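Local coordinates for conserved domain protein (Streptococcus pneumoniae, PDB 2I7R) that is of unknown function but belongs to the glyoxalase/bleomycin resistance protein/dioxygenase superfamily, whose members include metal-dependent enzymes and drug-binding resistance proteins, at residues A[78-83]-A[112-117]. Sequence-based numbering, arbitrary orientation.
Sequences YKRLNE and LDFYRM
Helix 74-84 packs on the inner strand 111-116 of its four-stranded mixed sheet through L81 and R80 on the helix and F114 on the strand. The closest approach is apolar: L81 CD1 lies 3.9 Å from F114 CE2 and 4.1 Å from F114 CD2, so a single methyl group meets the CD2-CE2 side of the ring at an oblique angle. On the strand, CG of F114 is anti to the carbonyl carbon (chi1 -60°), which carries the ring across to the helix. Beside the leucine, R80 extends its aliphatic chain with chi1 and chi2 both near 180°, and its guanidinium stays a loose neighbour of the ring, NH2 standing 4.4 Å from F114 CZ. The ring atom sits at the guanidinium edge, close to its plane; the two groups are therefore not stacked. NH2 is held by hydrogen bonds to N77 OD1 and to the backbone O of I26, in the last turn of helix 16-27, which ties this edge of the contact to the other helix of the chain. No hydrogen bond joins the two segments, and the interface is small, 90 Å² summed over both sides. L81 also touches L102 and V104 of strand 100-105, so the helix rests on two neighbouring strands, while D113 and Y115, flanking F114, direct their side chains to the other face of the sheet, where Y115 OH bonds N7 OD1 of the second subunit. Strand 65-70, helix 74-84 and strands 88-94, 100-105 and 111-116, in that chain order with the helix covering one sheet face, form the βαβββ module of the glyoxalase (vicinal oxygen chelate) fold.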
loop_
_atom_site.group_PDB
_atom_site.type_symbol
_atom_site.label_atom_id
_atom_site.label_comp_id
_atom_site.label_asym_id
_atom_site.label_seq_id
_atom_site.Cartn_x
_atom_site.Cartn_y
_atom_site.Cartn_z
ATOM N N TYR A 78 -18.604 0.228 -10.727
ATOM C CA TYR A 78 -19.527 1.179 -10.124
ATOM C C TYR A 78 -20.902 0.607 -9.869
ATOM O O TYR A 78 -21.392 0.662 -8.749
ATOM C CB TYR A 78 -19.649 2.434 -10.983
ATOM C CG TYR A 78 -20.443 3.540 -10.360
ATOM C CD1 TYR A 78 -20.231 3.906 -9.038
ATOM C CD2 TYR A 78 -21.404 4.241 -11.103
ATOM C CE1 TYR A 78 -20.920 4.937 -8.461
ATOM C CE2 TYR A 78 -22.119 5.291 -10.533
ATOM C CZ TYR A 78 -21.865 5.626 -9.198
ATOM O OH TYR A 78 -22.529 6.670 -8.590
ATOM N N LYS A 79 -21.505 0.062 -10.918
ATOM C CA LYS A 79 -22.826 -0.540 -10.840
ATOM C C LYS A 79 -22.844 -1.663 -9.794
ATOM O O LYS A 79 -23.760 -1.744 -8.974
ATOM C CB LYS A 79 -23.254 -1.094 -12.211
ATOM C CG LYS A 79 -24.712 -1.615 -12.245
ATOM C CD LYS A 79 -24.915 -2.699 -13.307
ATOM C CE LYS A 79 -25.147 -2.077 -14.684
ATOM N NZ LYS A 79 -26.156 -2.910 -15.444
ATOM N N ARG A 80 -21.826 -2.512 -9.844
ATOM C CA ARG A 80 -21.694 -3.632 -8.935
ATOM C C ARG A 80 -21.698 -3.127 -7.495
ATOM O O ARG A 80 -22.481 -3.617 -6.640
ATOM C CB ARG A 80 -20.412 -4.424 -9.254
ATOM C CG ARG A 80 -20.178 -5.652 -8.402
ATOM C CD ARG A 80 -18.893 -6.373 -8.783
ATOM N NE ARG A 80 -17.691 -5.538 -8.700
ATOM C CZ ARG A 80 -17.068 -5.179 -7.569
ATOM N NH1 ARG A 80 -17.540 -5.556 -6.369
ATOM N NH2 ARG A 80 -15.971 -4.400 -7.638
ATOM N N LEU A 81 -20.860 -2.133 -7.238
ATOM C CA LEU A 81 -20.701 -1.584 -5.902
ATOM C C LEU A 81 -21.941 -0.863 -5.385
ATOM O O LEU A 81 -22.228 -0.930 -4.189
ATOM C CB LEU A 81 -19.449 -0.698 -5.797
ATOM C CG LEU A 81 -18.125 -1.415 -6.074
ATOM C CD1 LEU A 81 -16.965 -0.417 -6.440
ATOM C CD2 LEU A 81 -17.744 -2.406 -4.934
ATOM N N ASN A 82 -22.653 -0.163 -6.269
ATOM C CA ASN A 82 -23.891 0.557 -5.910
ATOM C C ASN A 82 -24.962 -0.430 -5.493
ATOM O O ASN A 82 -25.669 -0.195 -4.515
ATOM C CB ASN A 82 -24.445 1.396 -7.076
ATOM C CG ASN A 82 -23.877 2.795 -7.124
ATOM O OD1 ASN A 82 -23.060 3.204 -6.282
ATOM N ND2 ASN A 82 -24.307 3.553 -8.126
ATOM N N GLU A 83 -25.093 -1.517 -6.257
ATOM C CA GLU A 83 -26.046 -2.580 -5.918
ATOM C C GLU A 83 -25.702 -3.194 -4.572
ATOM O O GLU A 83 -26.598 -3.606 -3.872
ATOM C CB GLU A 83 -26.065 -3.710 -6.942
ATOM C CG GLU A 83 -26.430 -3.353 -8.356
ATOM C CD GLU A 83 -26.256 -4.563 -9.294
ATOM O OE1 GLU A 83 -26.751 -5.661 -8.920
ATOM O OE2 GLU A 83 -25.628 -4.429 -10.385
ATOM N N LEU A 112 -10.375 2.875 -1.607
ATOM C CA LEU A 112 -9.949 2.160 -2.807
ATOM C C LEU A 112 -10.315 3.004 -4.011
ATOM O O LEU A 112 -11.367 3.663 -4.017
ATOM C CB LEU A 112 -10.570 0.754 -2.897
ATOM C CG LEU A 112 -9.958 -0.269 -1.902
ATOM C CD1 LEU A 112 -10.546 -0.094 -0.519
ATOM C CD2 LEU A 112 -10.156 -1.731 -2.372
ATOM N N ASP A 113 -9.439 2.985 -5.011
ATOM C CA ASP A 113 -9.735 3.604 -6.307
ATOM C C ASP A 113 -9.701 2.531 -7.377
ATOM O O ASP A 113 -8.690 1.860 -7.550
ATOM C CB ASP A 113 -8.712 4.708 -6.607
ATOM C CG ASP A 113 -8.878 5.329 -7.988
ATOM O OD1 ASP A 113 -10.011 5.389 -8.489
ATOM O OD2 ASP A 113 -7.871 5.761 -8.565
ATOM N N PHE A 114 -10.831 2.333 -8.051
ATOM C CA PHE A 114 -10.874 1.529 -9.268
ATOM C C PHE A 114 -10.747 2.494 -10.467
ATOM O O PHE A 114 -11.612 3.344 -10.672
ATOM C CB PHE A 114 -12.172 0.717 -9.322
ATOM C CG PHE A 114 -12.341 -0.237 -8.157
ATOM C CD1 PHE A 114 -11.872 -1.541 -8.242
ATOM C CD2 PHE A 114 -12.952 0.179 -6.978
ATOM C CE1 PHE A 114 -12.039 -2.436 -7.170
ATOM C CE2 PHE A 114 -13.126 -0.704 -5.892
ATOM C CZ PHE A 114 -12.665 -2.007 -5.980
ATOM N N TYR A 115 -9.662 2.368 -11.234
ATOM C CA TYR A 115 -9.354 3.345 -12.271
ATOM C C TYR A 115 -8.879 2.699 -13.589
ATOM O O TYR A 115 -8.492 1.547 -13.613
ATOM C CB TYR A 115 -8.321 4.397 -11.765
ATOM C CG TYR A 115 -6.872 3.915 -11.806
ATOM C CD1 TYR A 115 -5.981 4.380 -12.772
ATOM C CD2 TYR A 115 -6.415 2.970 -10.886
ATOM C CE1 TYR A 115 -4.656 3.915 -12.808
ATOM C CE2 TYR A 115 -5.120 2.522 -10.902
ATOM C CZ TYR A 115 -4.241 2.993 -11.864
ATOM O OH TYR A 115 -2.966 2.494 -11.860
ATOM N N ARG A 116 -8.950 3.470 -14.671
ATOM C CA ARG A 116 -8.358 3.087 -15.958
ATOM C C ARG A 116 -7.816 4.305 -16.675
ATOM O O ARG A 116 -8.252 5.406 -16.449
ATOM C CB ARG A 116 -9.327 2.277 -16.869
ATOM C CG ARG A 116 -10.717 2.812 -16.972
ATOM C CD ARG A 116 -11.527 2.149 -18.162
ATOM N NE ARG A 116 -10.989 2.666 -19.387
ATOM C CZ ARG A 116 -11.247 3.877 -19.889
ATOM N NH1 ARG A 116 -12.133 4.691 -19.338
ATOM N NH2 ARG A 116 -10.604 4.261 -20.984
HETATM N N MSE A 117 -6.850 4.095 -17.542
HETATM C CA MSE A 117 -6.200 5.208 -18.232
HETATM C C MSE A 117 -6.383 5.183 -19.775
HETATM O O MSE A 117 -6.700 4.141 -20.314
HETATM C CB MSE A 117 -4.726 5.230 -17.830
HETATM C CG MSE A 117 -4.540 5.436 -16.323
HETATM SE SE MSE A 117 -2.661 5.556 -15.771
HETATM C CE MSE A 117 -2.212 3.652 -15.808
#